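Local atomic coordinates of glycerol-3-phosphate dehydrogenase [NAD(+)] (Dunaliella salina, PDB entry 6IUY), a protein that combines a phosphatase-like domain with an NAD-dependent dehydrogenase domain, turning dihydroxyacetone phosphate into glycerol, probably by way of sn-glycerol 3-phosphate. Residues I473-G478 with R528-A533; E534-K539 with E550-E555. One frame throughout, in Å; residues are numbered along the deposited sequence.

Contact 1 of 2, residues I473-G478 with R528-A533. With 13P (1,3-dihydroxyacetonephosphate), chain D; NAD (nicotinamide-adenine-dinucleotide), chain C.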
# COMPACT_ATOMS: atom_id res chain seq x y z
N ILE A 473 -16.08 3.84 16.40
CA ILE A 473 -17.06 4.90 16.63
C ILE A 473 -18.07 4.87 15.47
O ILE A 473 -19.27 4.94 15.68
CB ILE A 473 -16.42 6.28 16.73
CG1 ILE A 473 -15.57 6.38 18.00
CG2 ILE A 473 -17.49 7.36 16.77
CD1 ILE A 473 -14.70 7.63 18.03
N GLY A 474 -17.56 4.69 14.25
CA GLY A 474 -18.40 4.46 13.09
C GLY A 474 -19.39 3.33 13.30
O GLY A 474 -20.60 3.51 13.10
N ASP A 475 -18.88 2.17 13.71
CA ASP A 475 -19.72 1.00 13.95
C ASP A 475 -20.80 1.29 14.99
O ASP A 475 -21.93 0.82 14.86
CB ASP A 475 -18.87 -0.18 14.44
CG ASP A 475 -18.07 -0.85 13.32
OD1 ASP A 475 -18.36 -0.61 12.14
OD2 ASP A 475 -17.16 -1.65 13.64
N GLY A 476 -20.43 2.03 16.02
CA GLY A 476 -21.35 2.35 17.10
C GLY A 476 -22.47 3.24 16.59
O GLY A 476 -23.61 3.11 17.02
N LEU A 477 -22.14 4.12 15.65
CA LEU A 477 -23.11 4.98 15.00
C LEU A 477 -24.08 4.25 14.08
O LEU A 477 -25.17 4.74 13.84
CB LEU A 477 -22.41 6.04 14.18
CG LEU A 477 -21.75 7.13 14.99
CD1 LEU A 477 -21.21 8.17 14.03
CD2 LEU A 477 -22.81 7.70 15.90
N GLY A 478 -23.67 3.11 13.53
CA GLY A 478 -24.49 2.44 12.55
C GLY A 478 -24.10 2.64 11.09
O GLY A 478 -24.73 2.05 10.22
N ARG A 528 -9.61 -4.99 19.61
CA ARG A 528 -10.19 -4.62 20.88
C ARG A 528 -10.57 -3.16 20.88
O ARG A 528 -11.52 -2.77 21.54
CB ARG A 528 -9.23 -4.93 22.03
CG ARG A 528 -8.87 -6.41 22.12
CD ARG A 528 -7.66 -6.66 23.01
NE ARG A 528 -6.46 -5.93 22.58
CZ ARG A 528 -5.29 -5.98 23.22
NH1 ARG A 528 -5.16 -6.73 24.31
NH2 ARG A 528 -4.26 -5.28 22.79
N ASN A 529 -9.80 -2.35 20.15
CA ASN A 529 -10.04 -0.91 20.07
C ASN A 529 -11.35 -0.59 19.38
O ASN A 529 -12.11 0.28 19.83
CB ASN A 529 -8.90 -0.21 19.33
CG ASN A 529 -7.64 -0.10 20.17
OD1 ASN A 529 -7.62 0.60 21.20
ND2 ASN A 529 -6.57 -0.75 19.71
N ARG A 530 -11.61 -1.30 18.28
CA ARG A 530 -12.88 -1.20 17.55
C ARG A 530 -14.01 -1.63 18.44
O ARG A 530 -15.08 -1.03 18.45
CB ARG A 530 -12.88 -2.09 16.29
CG ARG A 530 -14.16 -2.06 15.47
CD ARG A 530 -14.52 -3.41 14.90
NE ARG A 530 -15.23 -4.22 15.89
CZ ARG A 530 -16.46 -3.94 16.32
NH1 ARG A 530 -17.10 -2.87 15.86
NH2 ARG A 530 -17.03 -4.73 17.22
N ARG A 531 -13.78 -2.71 19.19
CA ARG A 531 -14.86 -3.33 19.96
C ARG A 531 -15.32 -2.43 21.09
O ARG A 531 -16.53 -2.24 21.31
CB ARG A 531 -14.41 -4.67 20.52
CG ARG A 531 -15.53 -5.40 21.26
CD ARG A 531 -15.01 -6.65 21.95
NE ARG A 531 -15.81 -6.93 23.14
CZ ARG A 531 -15.30 -7.31 24.31
NH1 ARG A 531 -14.00 -7.47 24.45
NH2 ARG A 531 -16.11 -7.52 25.33
N VAL A 532 -14.35 -1.84 21.80
CA VAL A 532 -14.67 -0.94 22.89
C VAL A 532 -15.21 0.40 22.43
O VAL A 532 -16.05 1.00 23.11
CB VAL A 532 -13.42 -0.66 23.76
CG1 VAL A 532 -13.77 0.36 24.84
CG2 VAL A 532 -12.91 -1.96 24.37
N ALA A 533 -14.69 0.89 21.31
CA ALA A 533 -15.09 2.18 20.80
C ALA A 533 -16.53 2.09 20.28
O ALA A 533 -17.30 3.02 20.45
CB ALA A 533 -14.13 2.66 19.72
P 13P D . -6.43 -4.18 19.27
O1P 13P D . -5.75 -4.16 17.92
O2P 13P D . -6.94 -5.58 19.46
O3P 13P D . -7.54 -3.17 19.24
O1 13P D . -5.50 -3.82 20.53
C1 13P D . -4.20 -3.31 20.39
C2 13P D . -3.50 -4.21 19.42
O2 13P D . -3.81 -5.38 19.37
C3 13P D . -2.44 -3.67 18.51
O3 13P D . -2.60 -4.29 17.24
PA NAD C . -2.66 -7.21 27.21
O1A NAD C . -3.18 -8.59 27.21
O2A NAD C . -3.50 -6.22 26.43
O5B NAD C . -2.55 -6.64 28.73
C5B NAD C . -2.43 -7.54 29.84
C4B NAD C . -1.05 -7.36 30.52
O4B NAD C . -0.99 -6.18 31.09
C3B NAD C . -0.91 -8.35 31.67
O3B NAD C . -0.10 -9.39 31.37
C2B NAD C . -0.31 -7.52 32.82
O2B NAD C . 0.81 -8.30 33.43
C1B NAD C . 0.08 -6.44 32.25
N9A NAD C . 0.08 -5.39 33.18
C8A NAD C . -0.96 -4.89 33.89
N7A NAD C . -0.48 -3.89 34.66
C5A NAD C . 0.86 -3.78 34.45
C6A NAD C . 1.83 -2.95 34.97
N6A NAD C . 1.64 -1.93 35.95
N1A NAD C . 3.10 -3.05 34.56
C2A NAD C . 3.42 -3.98 33.62
N3A NAD C . 2.48 -4.81 33.11
C4A NAD C . 1.20 -4.70 33.53
O3 NAD C . -1.18 -7.26 26.59
PN NAD C . -0.75 -7.78 25.14
O1N NAD C . -1.92 -8.44 24.43
O2N NAD C . 0.39 -8.77 25.24
O5D NAD C . -0.35 -6.51 24.29
C5D NAD C . 0.82 -5.77 24.57
C4D NAD C . 1.25 -5.08 23.27
O4D NAD C . 1.07 -5.88 22.24
C3D NAD C . 0.35 -3.88 23.05
O3D NAD C . 1.11 -2.82 22.72
C2D NAD C . -0.56 -4.28 21.85
O2D NAD C . -0.98 -3.03 21.17
C1D NAD C . 0.20 -5.06 21.14
N1N NAD C . -0.49 -6.03 20.31
C2N NAD C . -1.58 -6.75 20.77
C3N NAD C . -2.21 -7.67 19.94
C7N NAD C . -3.44 -8.44 20.48
O7N NAD C . -4.18 -9.03 19.72
N7N NAD C . -3.66 -8.45 21.90
C4N NAD C . -1.77 -7.89 18.65
C5N NAD C . -0.67 -7.19 18.19
C6N NAD C . -0.03 -6.27 19.04
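In the all-helical C-terminal part of the dehydrogenase, Asp-475 and Arg-530 join the end of helix 454-477 to helix 528-541, whose first turn supplies Arg-528 and Asn-529 to the substrate and cofactor site. Arg-530 NH1 forms a salt bridge to Asp-475 OD2 at 2.5 Å, a short separation. The bond is bent, 133° at the hydrogen; it meets the carboxylate on its anti side, and the two planar groups are 48° apart. The first bond of the Arg-530 side chain does not aim at the acid, and bends at chi2 and chi3 (83°) bring NH1 round to it. Asp-475 OD2 also pairs with Lys-484, and Arg-530 NH2 with Glu-534, so the charges form a small network. Beside it, the small Ala-533 lets the backbones come close: Ile-473 CA and Ala-533 CA are 5.4 Å apart, and Ala-533 CB lies 4.0 Å from Ile-473 N.

Just before Arg-530, at the start of the helix, backbone amides hold the phosphate: Arg-528 N reaches 13P O2P at 2.7 Å and Asn-529 N reaches 13P O3P at 2.6 Å. The Arg-528 guanidinium links both ligands. Its NE and NH2 bond to 13P O1, NH1 bonds to NAD O2A at 2.7 Å, and NAD N7N sits over the middle of one face. Arginine suits a place between two phosphates because its several N-H groups can serve both.

Val-469 and Phe-549 both touch Ala-533, and Ile-473 also touches Ala-537, so helix 528-541 packs against helices 454-477 and 549-556.

Contact 2 of 2, residues E534-K539 with E550-E555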
# COMPACT_ATOMS: atom_id res chain seq x y z
N GLU A 534 -16.89 0.95 19.69
CA GLU A 534 -18.27 0.71 19.30
C GLU A 534 -19.20 0.85 20.50
O GLU A 534 -20.18 1.61 20.45
CB GLU A 534 -18.42 -0.69 18.69
CG GLU A 534 -19.89 -1.13 18.46
CD GLU A 534 -19.98 -2.45 17.69
OE1 GLU A 534 -19.56 -3.50 18.21
OE2 GLU A 534 -20.46 -2.44 16.54
N ALA A 535 -18.90 0.14 21.59
CA ALA A 535 -19.71 0.22 22.81
C ALA A 535 -19.76 1.64 23.37
O ALA A 535 -20.81 2.12 23.79
CB ALA A 535 -19.20 -0.75 23.85
N TRP A 536 -18.63 2.33 23.38
CA TRP A 536 -18.62 3.71 23.86
C TRP A 536 -19.57 4.60 23.08
O TRP A 536 -20.32 5.39 23.65
CB TRP A 536 -17.22 4.28 23.76
CG TRP A 536 -17.02 5.70 24.25
CD1 TRP A 536 -16.68 6.09 25.51
CD2 TRP A 536 -17.08 6.90 23.47
NE1 TRP A 536 -16.54 7.45 25.57
CE2 TRP A 536 -16.78 7.98 24.33
CE3 TRP A 536 -17.36 7.17 22.12
CZ2 TRP A 536 -16.76 9.29 23.89
CZ3 TRP A 536 -17.35 8.47 21.70
CH2 TRP A 536 -17.05 9.52 22.57
N ALA A 537 -19.53 4.48 21.76
CA ALA A 537 -20.30 5.35 20.88
C ALA A 537 -21.78 5.01 20.98
O ALA A 537 -22.61 5.90 20.98
CB ALA A 537 -19.79 5.26 19.43
N GLN A 538 -22.11 3.73 21.10
CA GLN A 538 -23.51 3.35 21.35
C GLN A 538 -24.07 4.00 22.61
O GLN A 538 -25.22 4.44 22.65
CB GLN A 538 -23.66 1.84 21.45
CG GLN A 538 -23.61 1.16 20.14
CD GLN A 538 -23.37 -0.32 20.26
OE1 GLN A 538 -22.98 -0.81 21.33
NE2 GLN A 538 -23.60 -1.05 19.18
N LYS A 539 -23.26 4.04 23.66
CA LYS A 539 -23.72 4.57 24.93
C LYS A 539 -23.80 6.09 24.92
O LYS A 539 -24.76 6.68 25.43
CB LYS A 539 -22.82 4.08 26.07
CG LYS A 539 -22.96 2.59 26.33
CD LYS A 539 -21.86 2.08 27.24
CE LYS A 539 -21.95 0.57 27.40
NZ LYS A 539 -23.26 0.17 27.98
N GLU A 550 -11.85 4.28 29.88
CA GLU A 550 -11.21 3.62 31.00
C GLU A 550 -12.18 2.67 31.70
O GLU A 550 -11.83 1.52 31.98
CB GLU A 550 -10.67 4.63 31.99
CG GLU A 550 -9.80 3.98 33.04
CD GLU A 550 -9.10 4.98 33.93
OE1 GLU A 550 -9.48 6.18 33.90
OE2 GLU A 550 -8.16 4.56 34.65
N LYS A 551 -13.40 3.13 31.97
CA LYS A 551 -14.40 2.26 32.58
C LYS A 551 -14.71 1.03 31.73
O LYS A 551 -14.78 -0.08 32.25
CB LYS A 551 -15.70 3.03 32.84
CG LYS A 551 -15.66 4.03 34.00
CD LYS A 551 -17.01 4.79 34.09
CE LYS A 551 -17.02 5.86 35.16
NZ LYS A 551 -18.37 6.51 35.27
N LEU A 552 -14.90 1.23 30.42
CA LEU A 552 -15.24 0.12 29.52
C LEU A 552 -14.10 -0.87 29.40
O LEU A 552 -14.32 -2.08 29.26
CB LEU A 552 -15.62 0.67 28.13
CG LEU A 552 -16.92 1.48 28.11
CD1 LEU A 552 -17.15 2.19 26.74
CD2 LEU A 552 -18.11 0.59 28.47
N GLU A 553 -12.87 -0.36 29.43
CA GLU A 553 -11.70 -1.25 29.37
C GLU A 553 -11.77 -2.25 30.53
O GLU A 553 -11.58 -3.47 30.35
CB GLU A 553 -10.40 -0.44 29.41
CG GLU A 553 -9.12 -1.29 29.52
CD GLU A 553 -7.87 -0.47 29.79
OE1 GLU A 553 -7.76 0.15 30.88
OE2 GLU A 553 -6.98 -0.44 28.91
N LYS A 554 -12.11 -1.74 31.71
CA LYS A 554 -12.22 -2.55 32.91
C LYS A 554 -13.37 -3.55 32.75
O LYS A 554 -13.25 -4.75 33.03
CB LYS A 554 -12.42 -1.63 34.12
CG LYS A 554 -12.26 -2.29 35.49
CD LYS A 554 -11.53 -1.36 36.46
CE LYS A 554 -10.03 -1.29 36.12
NZ LYS A 554 -9.23 -0.38 37.00
N GLU A 555 -14.48 -3.04 32.23
CA GLU A 555 -15.69 -3.84 32.10
C GLU A 555 -15.63 -4.88 30.97
O GLU A 555 -16.22 -5.95 31.09
CB GLU A 555 -16.88 -2.88 31.87
CG GLU A 555 -18.27 -3.51 31.67
CD GLU A 555 -19.32 -2.44 31.30
OE1 GLU A 555 -19.13 -1.25 31.65
OE2 GLU A 555 -20.33 -2.77 30.62
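Leu-552 sets its CG opposite its own carbonyl carbon (chi1 -66°), and the side chain then runs out extended to carry both methyls to Trp-536 and Lys-539. Trp-536 turns the other way, its CG opposite the backbone N (chi1 -179°), which swings the indole past the leucine instead of over it. Leu-552 CD1 consequently fits where the tryptophan leaves its helix, 3.6 Å from Trp-536 CA and 3.6 Å from Trp-536 CB. The same methyl reaches the edge of the ring, 4.1 Å from Trp-536 CD1, with the two side chains crossing at about a right angle.

The second methyl meets the lysine, where Leu-552 CD2 lies 4.0 Å from Lys-539 CE. Lysine serves well here: its CE packs against the methyl, while a bend at chi4 turns the ammonium aside. Lys-539 NZ and Glu-555 OE2 are 4.9 Å apart, too far for a salt bridge, though the opposite charges may attract weakly. A branched leucine is apt because one residue supplies a contact to each partner.

Val-547 of the connecting loop touches all three side chains, and the Trp-536 ring stacks with Phe-549. The segment axes stand 10.6 Å apart, their directions differing by 124°. Two successive helices, joined by a short loop, thus cross at a steep angle around a small apolar cluster of Leu-552, Trp-536, Val-547 and Phe-549, within the helical C-terminal domain of the glycerol-3-phosphate dehydrogenase family.

How the contacts relate
Contacts 1 and 2 lie on one continuous helix, 528-541, and their centres are 9 Å apart. Contact 1 takes its N-terminal half, whose start contributes to the ligand site, and contact 2 its C-terminal half. The packing interlocks: Val-532 CG1 touches Leu-552 CB at 3.8 Å, and Ala-537 CB lies 3.8 Å from Ile-473 O, so helices 549-556 and 454-477 each touch both halves. Glu-534 OE2 packs 3.5 Å from Asp-475 CB, while the salt bridge from Glu-534 to Arg-530 is a polar tie between the contacts. Only contact 1 meets the site directly; the Leu-552 side chain is about 13 Å from the bound 1,3-dihydroxyacetonephosphate, so contact 2 lies away from the ligand.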